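Hypothetical protein (Legionella pneumophila subsp. pneumophila, PDB 4JX2) is of unknown function, probably secreted, and carries a DUF5624 domain in a chain that combines many helices with a small mixed beta sheet. Local coordinates at residues 231-236 against 409-414; 259-264 against 302-307; 349-352 against 356-359. All blocks are in the same frame, centred on the assembly; numbering follows the deposited sequence.

Overall arrangement
From the N terminus, the chain first reaches contact 1 at helix 223-247; the next regular element is strand 257-262 of contact 2. Contact 2 closes a loop of 37 residues that includes helix 279-286 when the segment 302-307 returns beside this strand, ahead of helix 315-339. Contact 3 follows in series, a tight closure between 349-352 and 356-359 before helix 366-378. Both lie within the much larger loop that contact 1 completes with 409-414. Contact 1 joins helix 223-247 to the loop after helix 386-398; contact 2, centred 29 Å away across the chain's centre, joins the end of an inner strand of the sheet to the loop after strand 296-298. Contacts 2 and 3 both touch the second subunit.

Contact 1 (231-236 against 409-414)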
ATOM      1  N   PHE A 231      25.423  -2.282   3.224  1.00 31.88           N
ATOM      2  CA  PHE A 231      23.999  -2.614   3.302  1.00 31.93           C
ATOM      3  C   PHE A 231      23.818  -4.042   3.864  1.00 35.23           C
ATOM      4  O   PHE A 231      22.962  -4.277   4.730  1.00 34.51           O
ATOM      5  CB  PHE A 231      23.310  -2.479   1.923  1.00 33.69           C
ATOM      6  CG  PHE A 231      22.935  -1.075   1.502  1.00 35.94           C
ATOM      7  CD1 PHE A 231      22.309  -0.209   2.387  1.00 39.67           C
ATOM      8  CD2 PHE A 231      23.145  -0.642   0.194  1.00 39.08           C
ATOM      9  CE1 PHE A 231      21.931   1.082   1.979  1.00 40.58           C
ATOM     10  CE2 PHE A 231      22.805   0.662  -0.201  1.00 41.20           C
ATOM     11  CZ  PHE A 231      22.179   1.507   0.688  1.00 39.19           C
HETATM   12  N   MSE A 232      24.653  -4.982   3.373  1.00 29.71           N
HETATM   13  CA  MSE A 232      24.693  -6.374   3.811  1.00 28.26           C
HETATM   14  C   MSE A 232      24.946  -6.485   5.317  1.00 35.36           C
HETATM   15  O   MSE A 232      24.322  -7.308   5.978  1.00 36.85           O
HETATM   16  CB  MSE A 232      25.805  -7.139   3.069  1.00 29.09           C
HETATM   17  CG  MSE A 232      25.444  -7.555   1.678  1.00 33.88           C
HETATM   18 SE   MSE A 232      24.109  -8.953   1.566  0.75 39.30          SE
HETATM   19  CE  MSE A 232      23.965  -9.155  -0.374  1.00 34.72           C
ATOM     20  N   LEU A 233      25.868  -5.681   5.855  1.00 32.31           N
ATOM     21  CA  LEU A 233      26.231  -5.771   7.269  1.00 33.08           C
ATOM     22  C   LEU A 233      25.151  -5.226   8.144  1.00 37.00           C
ATOM     23  O   LEU A 233      24.938  -5.738   9.240  1.00 39.40           O
ATOM     24  CB  LEU A 233      27.564  -5.075   7.562  1.00 33.38           C
ATOM     25  CG  LEU A 233      28.824  -5.709   6.921  1.00 36.60           C
ATOM     26  CD1 LEU A 233      29.977  -4.772   7.041  1.00 36.40           C
ATOM     27  CD2 LEU A 233      29.166  -7.059   7.544  1.00 36.42           C
ATOM     28  N   THR A 234      24.448  -4.215   7.647  1.00 31.07           N
ATOM     29  CA  THR A 234      23.327  -3.561   8.307  1.00 30.13           C
ATOM     30  C   THR A 234      22.180  -4.571   8.407  1.00 35.45           C
ATOM     31  O   THR A 234      21.637  -4.725   9.500  1.00 37.34           O
ATOM     32  CB  THR A 234      22.951  -2.271   7.557  1.00 32.70           C
ATOM     33  OG1 THR A 234      24.057  -1.357   7.573  1.00 37.20           O
ATOM     34  CG2 THR A 234      21.777  -1.583   8.157  1.00 25.82           C
ATOM     35  N   ALA A 235      21.833  -5.277   7.290  1.00 30.12           N
ATOM     36  CA  ALA A 235      20.789  -6.312   7.251  1.00 28.91           C
ATOM     37  C   ALA A 235      21.124  -7.443   8.228  1.00 33.76           C
ATOM     38  O   ALA A 235      20.283  -7.827   9.044  1.00 33.66           O
ATOM     39  CB  ALA A 235      20.660  -6.875   5.839  1.00 29.15           C
ATOM     40  N   LEU A 236      22.376  -7.944   8.153  1.00 29.88           N
ATOM     41  CA  LEU A 236      22.897  -9.006   8.988  1.00 29.67           C
ATOM     42  C   LEU A 236      22.790  -8.638  10.474  1.00 36.02           C
ATOM     43  O   LEU A 236      22.321  -9.466  11.243  1.00 37.29           O
ATOM     44  CB  LEU A 236      24.356  -9.322   8.597  1.00 29.10           C
ATOM     45  CG  LEU A 236      25.141 -10.345   9.443  1.00 33.50           C
ATOM     46  CD1 LEU A 236      24.443 -11.721   9.484  1.00 33.04           C
ATOM     47  CD2 LEU A 236      26.592 -10.474   8.935  1.00 34.47           C
ATOM     48  N   PRO A 409      28.289 -10.760   0.157  1.00 39.04           N
ATOM     49  CA  PRO A 409      28.660  -9.968  -1.026  1.00 37.98           C
ATOM     50  C   PRO A 409      29.051  -8.537  -0.659  1.00 40.70           C
ATOM     51  O   PRO A 409      28.372  -7.889   0.136  1.00 40.46           O
ATOM     52  CB  PRO A 409      27.387 -10.015  -1.876  1.00 39.23           C
ATOM     53  CG  PRO A 409      26.742 -11.334  -1.500  1.00 44.26           C
ATOM     54  CD  PRO A 409      26.936 -11.333  -0.006  1.00 40.47           C
ATOM     55  N   GLY A 410      30.186  -8.091  -1.192  1.00 37.40           N
ATOM     56  CA  GLY A 410      30.754  -6.774  -0.913  1.00 37.49           C
ATOM     57  C   GLY A 410      31.711  -6.768   0.272  1.00 42.45           C
ATOM     58  O   GLY A 410      32.327  -5.741   0.560  1.00 41.95           O
ATOM     59  N   ILE A 411      31.835  -7.922   0.981  1.00 39.19           N
ATOM     60  CA  ILE A 411      32.704  -8.105   2.142  1.00 38.73           C
ATOM     61  C   ILE A 411      33.623  -9.307   1.913  1.00 42.74           C
ATOM     62  O   ILE A 411      34.846  -9.153   1.892  1.00 43.17           O
ATOM     63  CB  ILE A 411      31.891  -8.244   3.467  1.00 40.91           C
ATOM     64  CG1 ILE A 411      30.974  -7.009   3.727  1.00 39.51           C
ATOM     65  CG2 ILE A 411      32.824  -8.538   4.665  1.00 41.53           C
ATOM     66  CD1 ILE A 411      31.708  -5.691   3.965  1.00 48.44           C
ATOM     67  N   THR A 412      33.039 -10.492   1.725  1.00 39.52           N
ATOM     68  CA  THR A 412      33.813 -11.727   1.525  1.00 39.84           C
ATOM     69  C   THR A 412      33.912 -12.109   0.053  1.00 46.61           C
ATOM     70  O   THR A 412      34.769 -12.916  -0.305  1.00 46.84           O
ATOM     71  CB  THR A 412      33.201 -12.894   2.321  1.00 36.49           C
ATOM     72  OG1 THR A 412      31.885 -13.170   1.843  1.00 38.34           O
ATOM     73  CG2 THR A 412      33.169 -12.633   3.813  1.00 30.98           C
ATOM     74  N   THR A 413      33.037 -11.541  -0.801  1.00 44.54           N
ATOM     75  CA  THR A 413      32.991 -11.903  -2.211  1.00 45.00           C
ATOM     76  C   THR A 413      32.618 -10.694  -3.095  1.00 50.57           C
ATOM     77  O   THR A 413      32.139  -9.685  -2.581  1.00 51.37           O
ATOM     78  CB  THR A 413      32.008 -13.084  -2.340  1.00 52.81           C
ATOM     79  OG1 THR A 413      32.347 -13.881  -3.476  1.00 61.14           O
ATOM     80  CG2 THR A 413      30.540 -12.671  -2.298  1.00 47.00           C
ATOM     81  N   GLY A 414      32.857 -10.806  -4.401  1.00 47.41           N
ATOM     82  CA  GLY A 414      32.512  -9.769  -5.373  1.00 46.86           C
ATOM     83  C   GLY A 414      33.602  -8.788  -5.753  1.00 50.27           C
ATOM     84  O   GLY A 414      33.323  -7.764  -6.382  1.00 51.13           O
TER
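Met232, on a regular helical turn, faces Pro409 in an irregular loop, their CA atoms 7.2 Å apart, and no hydrogen bond joins the two backbones. The meeting is apolar and takes place at two points. At the first, the side chain of Met232, present as selenomethionine, crosses the proline ring at about a right angle. Its CG rests 3.3 Å from Pro409 O, while the chain bends at chi2 (-70°) so that the SE-CE end turns over the ring. The methyl CE lies 3.7 Å from Pro409 CD and equally close to CG, with CB only slightly farther, so the terminal methyl touches three ring carbons rather than a single corner. At the second point the two branched side chains reach toward each other tip to tip: Leu233 CD1 meets Ile411 CD1 at 3.6 Å. Ile411 directs its CG1 arm at the helix by placing it beside the backbone N (chi1 -58°). The loop folds back on itself, with Gly410 N donating to Thr413 O at 2.9 Å. At the positive phi of Gly410 (90°) a side chain would be jammed against the carbonyl oxygen of Pro409; the glycine's own carbonyl oxygen is hydrogen-bonded to Tyr422 OH. Thr412 OG1 bonds to Ile408 N at the start of the same bend. All four touching residues are buried, and three further helices close round them. Phe369 of helix 366-378 and Trp391 of helix 386-398 each pack on both Met232 and Pro409, so that both sit among aromatic side chains, while Leu233 also lies on Met113 of helix 110-117. The loop 409-414 thus meets helix 223-247 at Met232 and Leu233, joining the chain's C-terminal part to a core built of helices.

Contact 2 (259-264 against 302-307)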
ATOM      1  N   ILE A 259       1.259  -8.106  11.800  1.00 32.89           N
ATOM      2  CA  ILE A 259       0.848  -6.795  11.299  1.00 31.53           C
ATOM      3  C   ILE A 259       2.110  -6.032  10.931  1.00 36.51           C
ATOM      4  O   ILE A 259       3.009  -5.867  11.771  1.00 37.10           O
ATOM      5  CB  ILE A 259      -0.037  -6.016  12.316  1.00 33.62           C
ATOM      6  CG1 ILE A 259      -1.449  -6.634  12.399  1.00 33.71           C
ATOM      7  CG2 ILE A 259      -0.076  -4.492  12.003  1.00 30.61           C
ATOM      8  CD1 ILE A 259      -2.241  -6.176  13.570  1.00 34.54           C
ATOM      9  N   ILE A 260       2.172  -5.575   9.673  1.00 31.68           N
ATOM     10  CA  ILE A 260       3.293  -4.788   9.166  1.00 30.16           C
ATOM     11  C   ILE A 260       2.793  -3.384   8.795  1.00 35.56           C
ATOM     12  O   ILE A 260       1.987  -3.227   7.881  1.00 35.50           O
ATOM     13  CB  ILE A 260       4.030  -5.487   7.994  1.00 31.20           C
ATOM     14  CG1 ILE A 260       4.628  -6.855   8.453  1.00 31.03           C
ATOM     15  CG2 ILE A 260       5.098  -4.554   7.404  1.00 29.93           C
ATOM     16  CD1 ILE A 260       5.108  -7.782   7.383  1.00 33.95           C
ATOM     17  N   ARG A 261       3.266  -2.381   9.543  1.00 33.38           N
ATOM     18  CA  ARG A 261       3.038  -0.939   9.363  1.00 33.62           C
ATOM     19  C   ARG A 261       4.417  -0.285   9.564  1.00 36.74           C
ATOM     20  O   ARG A 261       4.598   0.645  10.341  1.00 36.62           O
ATOM     21  CB  ARG A 261       1.952  -0.424  10.330  1.00 34.72           C
ATOM     22  CG  ARG A 261       1.496   1.002  10.050  1.00 41.95           C
ATOM     23  CD  ARG A 261       1.444   1.769  11.354  1.00 45.17           C
ATOM     24  NE  ARG A 261       1.088   3.175  11.182  1.00 49.52           N
ATOM     25  CZ  ARG A 261       1.970   4.157  11.056  1.00 59.56           C
ATOM     26  NH1 ARG A 261       3.268   3.896  11.061  1.00 41.86           N
ATOM     27  NH2 ARG A 261       1.560   5.410  10.920  1.00 54.62           N
ATOM     28  N   PHE A 262       5.409  -0.859   8.884  1.00 33.53           N
ATOM     29  CA  PHE A 262       6.808  -0.473   8.948  1.00 33.48           C
ATOM     30  C   PHE A 262       7.132   0.668   7.974  1.00 38.22           C
ATOM     31  O   PHE A 262       6.849   0.581   6.771  1.00 37.45           O
ATOM     32  CB  PHE A 262       7.670  -1.690   8.646  1.00 35.01           C
ATOM     33  CG  PHE A 262       9.148  -1.450   8.786  1.00 37.07           C
ATOM     34  CD1 PHE A 262       9.783  -1.624  10.013  1.00 40.28           C
ATOM     35  CD2 PHE A 262       9.920  -1.109   7.680  1.00 39.25           C
ATOM     36  CE1 PHE A 262      11.154  -1.460  10.125  1.00 41.00           C
ATOM     37  CE2 PHE A 262      11.291  -0.906   7.802  1.00 41.83           C
ATOM     38  CZ  PHE A 262      11.899  -1.104   9.014  1.00 40.40           C
ATOM     39  N   VAL A 263       7.758   1.728   8.516  1.00 34.48           N
ATOM     40  CA  VAL A 263       8.123   2.939   7.791  1.00 33.16           C
ATOM     41  C   VAL A 263       9.645   3.111   7.815  1.00 40.45           C
ATOM     42  O   VAL A 263      10.247   3.277   8.891  1.00 40.51           O
ATOM     43  CB  VAL A 263       7.411   4.219   8.319  1.00 34.62           C
ATOM     44  CG1 VAL A 263       7.476   5.343   7.285  1.00 33.46           C
ATOM     45  CG2 VAL A 263       5.971   3.940   8.745  1.00 33.69           C
ATOM     46  N   ALA A 264      10.253   3.092   6.605  1.00 37.38           N
ATOM     47  CA  ALA A 264      11.688   3.285   6.412  1.00 37.20           C
ATOM     48  C   ALA A 264      11.996   4.807   6.383  1.00 42.69           C
ATOM     49  O   ALA A 264      12.101   5.425   5.311  1.00 42.09           O
ATOM     50  CB  ALA A 264      12.146   2.593   5.126  1.00 37.22           C
ATOM     51  N   ALA A 302      -3.123   1.459   9.694  1.00 33.49           N
ATOM     52  CA  ALA A 302      -3.402   1.109  11.071  1.00 33.92           C
ATOM     53  C   ALA A 302      -2.882   2.218  11.976  1.00 40.61           C
ATOM     54  O   ALA A 302      -1.802   2.777  11.719  1.00 40.13           O
ATOM     55  CB  ALA A 302      -2.738  -0.207  11.428  1.00 33.91           C
ATOM     56  N   ALA A 303      -3.666   2.565  13.008  1.00 37.10           N
ATOM     57  CA  ALA A 303      -3.280   3.573  13.983  1.00 36.52           C
ATOM     58  C   ALA A 303      -2.127   3.090  14.880  1.00 41.38           C
ATOM     59  O   ALA A 303      -1.999   1.894  15.151  1.00 40.79           O
ATOM     60  CB  ALA A 303      -4.473   3.908  14.845  1.00 37.97           C
ATOM     61  N   VAL A 304      -1.310   4.035  15.352  1.00 38.68           N
ATOM     62  CA  VAL A 304      -0.256   3.822  16.346  1.00 37.76           C
ATOM     63  C   VAL A 304      -0.943   4.170  17.700  1.00 42.91           C
ATOM     64  O   VAL A 304      -1.178   5.337  18.009  1.00 42.42           O
ATOM     65  CB  VAL A 304       1.006   4.655  16.022  1.00 39.43           C
ATOM     66  CG1 VAL A 304       2.079   4.465  17.080  1.00 38.60           C
ATOM     67  CG2 VAL A 304       1.542   4.304  14.638  1.00 37.83           C
ATOM     68  N   LYS A 305      -1.392   3.149  18.420  1.00 40.90           N
ATOM     69  CA  LYS A 305      -2.161   3.310  19.657  1.00 42.47           C
ATOM     70  C   LYS A 305      -1.304   3.808  20.873  1.00 48.48           C
ATOM     71  O   LYS A 305      -0.085   3.587  20.909  1.00 48.42           O
ATOM     72  CB  LYS A 305      -2.886   1.997  19.985  1.00 44.36           C
ATOM     73  CG  LYS A 305      -4.079   1.743  19.083  1.00 47.06           C
ATOM     74  CD  LYS A 305      -5.170   2.739  19.359  1.00 53.66           C
ATOM     75  CE  LYS A 305      -6.109   2.883  18.213  1.00 61.06           C
ATOM     76  NZ  LYS A 305      -7.079   3.947  18.515  1.00 66.27           N
ATOM     77  N   PRO A 306      -1.926   4.498  21.864  1.00 45.36           N
ATOM     78  CA  PRO A 306      -1.128   5.090  22.964  1.00 45.01           C
ATOM     79  C   PRO A 306      -0.362   4.105  23.831  1.00 48.95           C
ATOM     80  O   PRO A 306       0.779   4.412  24.166  1.00 48.30           O
ATOM     81  CB  PRO A 306      -2.158   5.847  23.803  1.00 47.63           C
ATOM     82  CG  PRO A 306      -3.303   6.088  22.881  1.00 52.21           C
ATOM     83  CD  PRO A 306      -3.348   4.907  21.955  1.00 47.36           C
ATOM     84  N   SER A 307      -0.955   2.936  24.189  1.00 45.83           N
ATOM     85  CA  SER A 307      -0.267   1.960  25.044  1.00 45.06           C
ATOM     86  C   SER A 307       0.691   1.021  24.258  1.00 49.00           C
ATOM     87  O   SER A 307       1.187   0.047  24.821  1.00 49.20           O
ATOM     88  CB  SER A 307      -1.261   1.155  25.867  1.00 47.58           C
ATOM     89  OG  SER A 307      -1.973   0.212  25.088  1.00 58.73           O
TER
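Arg261 directs CG opposite its backbone N (chi1 -170°) and then bends at chi2 (-134°), a course that carries its guanidinium group from the end of strand 257-262 to Ala302 and Val304. The CA atoms of Arg261 and Ala302 are 7.0 Å apart, so the long side chain, not the backbone, bridges the gap. Its NE donates to Ala302 O at 3.0 Å with an N-H...O angle of 144°. The oxygen lies in the guanidinium plane, and the donor approaches nearly along the C=O axis. Val304 comes in from a different quarter: its methyl CG2 sits over one face of the group, near the centre and 3.6 Å from Arg261 CZ, with the two side chains crossing at about a right angle. An in-plane bond and a methyl over a face together limit how the group can turn. NH1 adds a weak hydrogen bond to Asn84 OD1 at the end of strand 79-84, and Tyr301 of the second subunit packs on Arg261. Strand 257-262 runs parallel to both its neighbours, 79-84 and 296-298, in the mixed five-stranded sheet. The Arg261 bond therefore ties the end of one parallel strand to the loop leaving the next; these two adjacent parallel strands are linked in a beta-alpha-beta unit through helix 279-286.

Contact 3 (349-352 against 356-359); sequences PDRP and GDYT. With SO4 (sulfate ion), chain H.
Arg351 and Asp357 form a two-pronged, end-on salt bridge although they are only six residues apart, within a loop that has no regular helix or strand. In this bidentate guanidinium-carboxylate pair each terminal nitrogen takes its own oxygen. Arg351 NH1 meets Asp357 OD2 at 2.9 Å almost in a straight line (171°); the oxygen lies in the guanidinium plane and offers its syn lone pair. The other prong, from Arg351 NH2 to Asp357 OD1, is equally long at 2.9 Å but more bent; the oxygen is tilted from the guanidinium plane and NH2 stands off the carboxylate plane. The two planes are 32° apart. Arg351 begins with CG between its backbone N and carbonyl carbon (chi1 68°) and then runs extended to NE, while Asp357 reaches in from the opposite direction. Arg351 NH1 also makes a weak bond to Pro352 O at 2.9 Å. Arg351 NE donates to Gly275 O, and Phe390 of helix 386-398 adds a cation-pi contact. Asp357 has further partners: OD1 pairs with Arg372 on helix 366-378 and OD2 accepts from Ile354 N, so its carboxylate draws together two arginines and the loop backbone. Two arginines beside it probably favour the ionised carboxylate. Leu348 of the second subunit packs on Arg351, placing the pair beside the dimer interface. On the backbone side of the arginine sits a sulfate ion, probably from the crystallisation liquor, held also by Lys274 NZ and Gly275 N; its O3 receives only a weak, long hydrogen bond of 3.5 Å from Arg351 N.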
ATOM      1  N   PRO A 349      -0.244 -14.512  -9.026  1.00 29.66           N
ATOM      2  CA  PRO A 349       1.078 -14.928  -8.525  1.00 29.06           C
ATOM      3  C   PRO A 349       1.791 -13.804  -7.802  1.00 32.94           C
ATOM      4  O   PRO A 349       1.434 -12.639  -7.957  1.00 34.38           O
ATOM      5  CB  PRO A 349       1.828 -15.309  -9.804  1.00 30.20           C
ATOM      6  CG  PRO A 349       1.191 -14.523 -10.861  1.00 33.31           C
ATOM      7  CD  PRO A 349      -0.241 -14.382 -10.497  1.00 29.58           C
ATOM      8  N   ASP A 350       2.832 -14.139  -7.070  1.00 28.96           N
ATOM      9  CA  ASP A 350       3.657 -13.128  -6.428  1.00 28.34           C
ATOM     10  C   ASP A 350       4.531 -12.489  -7.508  1.00 33.55           C
ATOM     11  O   ASP A 350       4.418 -12.850  -8.692  1.00 33.13           O
ATOM     12  CB  ASP A 350       4.494 -13.759  -5.305  1.00 29.90           C
ATOM     13  CG  ASP A 350       3.723 -14.184  -4.050  1.00 43.92           C
ATOM     14  OD1 ASP A 350       2.588 -13.678  -3.834  1.00 45.57           O
ATOM     15  OD2 ASP A 350       4.278 -14.970  -3.253  1.00 49.25           O
ATOM     16  N   ARG A 351       5.374 -11.522  -7.137  1.00 30.43           N
ATOM     17  CA  ARG A 351       6.241 -10.925  -8.130  1.00 29.44           C
ATOM     18  C   ARG A 351       7.288 -11.962  -8.580  1.00 35.70           C
ATOM     19  O   ARG A 351       7.616 -12.893  -7.825  1.00 37.20           O
ATOM     20  CB  ARG A 351       6.886  -9.636  -7.617  1.00 28.23           C
ATOM     21  CG  ARG A 351       7.891  -9.833  -6.513  1.00 35.31           C
ATOM     22  CD  ARG A 351       8.795  -8.629  -6.378  1.00 38.42           C
ATOM     23  NE  ARG A 351       9.676  -8.833  -5.239  1.00 32.94           N
ATOM     24  CZ  ARG A 351      10.753  -9.599  -5.279  1.00 37.75           C
ATOM     25  NH1 ARG A 351      11.111 -10.192  -6.410  1.00 24.85           N
ATOM     26  NH2 ARG A 351      11.475  -9.787  -4.190  1.00 22.29           N
ATOM     27  N   PRO A 352       7.786 -11.857  -9.828  1.00 30.88           N
ATOM     28  CA  PRO A 352       8.829 -12.796 -10.248  1.00 29.36           C
ATOM     29  C   PRO A 352      10.157 -12.562  -9.518  1.00 32.31           C
ATOM     30  O   PRO A 352      10.434 -11.467  -8.969  1.00 32.94           O
ATOM     31  CB  PRO A 352       8.969 -12.523 -11.734  1.00 31.78           C
ATOM     32  CG  PRO A 352       8.437 -11.142 -11.947  1.00 36.43           C
ATOM     33  CD  PRO A 352       7.513 -10.815 -10.849  1.00 31.79           C
ATOM     34  N   GLY A 356      19.102  -9.969  -6.836  1.00 29.84           N
ATOM     35  CA  GLY A 356      19.081  -9.533  -5.440  1.00 29.00           C
ATOM     36  C   GLY A 356      18.179 -10.367  -4.550  1.00 33.76           C
ATOM     37  O   GLY A 356      18.169 -10.183  -3.332  1.00 34.38           O
ATOM     38  N   ASP A 357      17.384 -11.272  -5.141  1.00 30.24           N
ATOM     39  CA  ASP A 357      16.589 -12.216  -4.377  1.00 30.83           C
ATOM     40  C   ASP A 357      17.467 -13.409  -4.071  1.00 39.60           C
ATOM     41  O   ASP A 357      18.366 -13.718  -4.869  1.00 41.65           O
ATOM     42  CB  ASP A 357      15.370 -12.682  -5.176  1.00 32.66           C
ATOM     43  CG  ASP A 357      14.243 -11.694  -5.381  1.00 35.63           C
ATOM     44  OD1 ASP A 357      14.214 -10.662  -4.665  1.00 32.59           O
ATOM     45  OD2 ASP A 357      13.366 -11.972  -6.235  1.00 37.43           O
ATOM     46  N   TYR A 358      17.209 -14.111  -2.961  1.00 37.63           N
ATOM     47  CA  TYR A 358      17.962 -15.324  -2.641  1.00 38.57           C
ATOM     48  C   TYR A 358      17.673 -16.403  -3.682  1.00 49.13           C
ATOM     49  O   TYR A 358      18.603 -16.990  -4.233  1.00 49.51           O
ATOM     50  CB  TYR A 358      17.645 -15.840  -1.225  1.00 37.86           C
ATOM     51  CG  TYR A 358      18.611 -16.917  -0.788  1.00 38.53           C
ATOM     52  CD1 TYR A 358      19.963 -16.638  -0.618  1.00 40.29           C
ATOM     53  CD2 TYR A 358      18.184 -18.230  -0.583  1.00 39.47           C
ATOM     54  CE1 TYR A 358      20.868 -17.634  -0.257  1.00 43.10           C
ATOM     55  CE2 TYR A 358      19.075 -19.227  -0.174  1.00 40.78           C
ATOM     56  CZ  TYR A 358      20.420 -18.923  -0.013  1.00 49.38           C
ATOM     57  OH  TYR A 358      21.337 -19.885   0.362  1.00 52.25           O
ATOM     58  N   THR A 359      16.377 -16.610  -3.991  1.00 50.81           N
ATOM     59  CA  THR A 359      15.886 -17.608  -4.957  1.00 53.47           C
ATOM     60  C   THR A 359      16.344 -17.356  -6.404  1.00 59.74           C
ATOM     61  O   THR A 359      16.251 -18.274  -7.218  1.00 62.19           O
ATOM     62  CB  THR A 359      14.344 -17.678  -4.937  1.00 67.47           C
ATOM     63  OG1 THR A 359      13.779 -16.375  -5.129  1.00 66.26           O
ATOM     64  CG2 THR A 359      13.806 -18.306  -3.658  1.00 69.29           C
TER
HETATM   65  S   SO4 H 506       3.489  -8.459  -4.608  1.00 80.48           S
HETATM   66  O1  SO4 H 506       3.150  -8.382  -6.039  1.00 83.22           O
HETATM   67  O2  SO4 H 506       2.224  -8.399  -3.782  1.00 78.79           O
HETATM   68  O3  SO4 H 506       4.312  -9.709  -4.372  1.00 73.85           O
HETATM   69  O4  SO4 H 506       4.261  -7.243  -4.316  1.00 81.22           O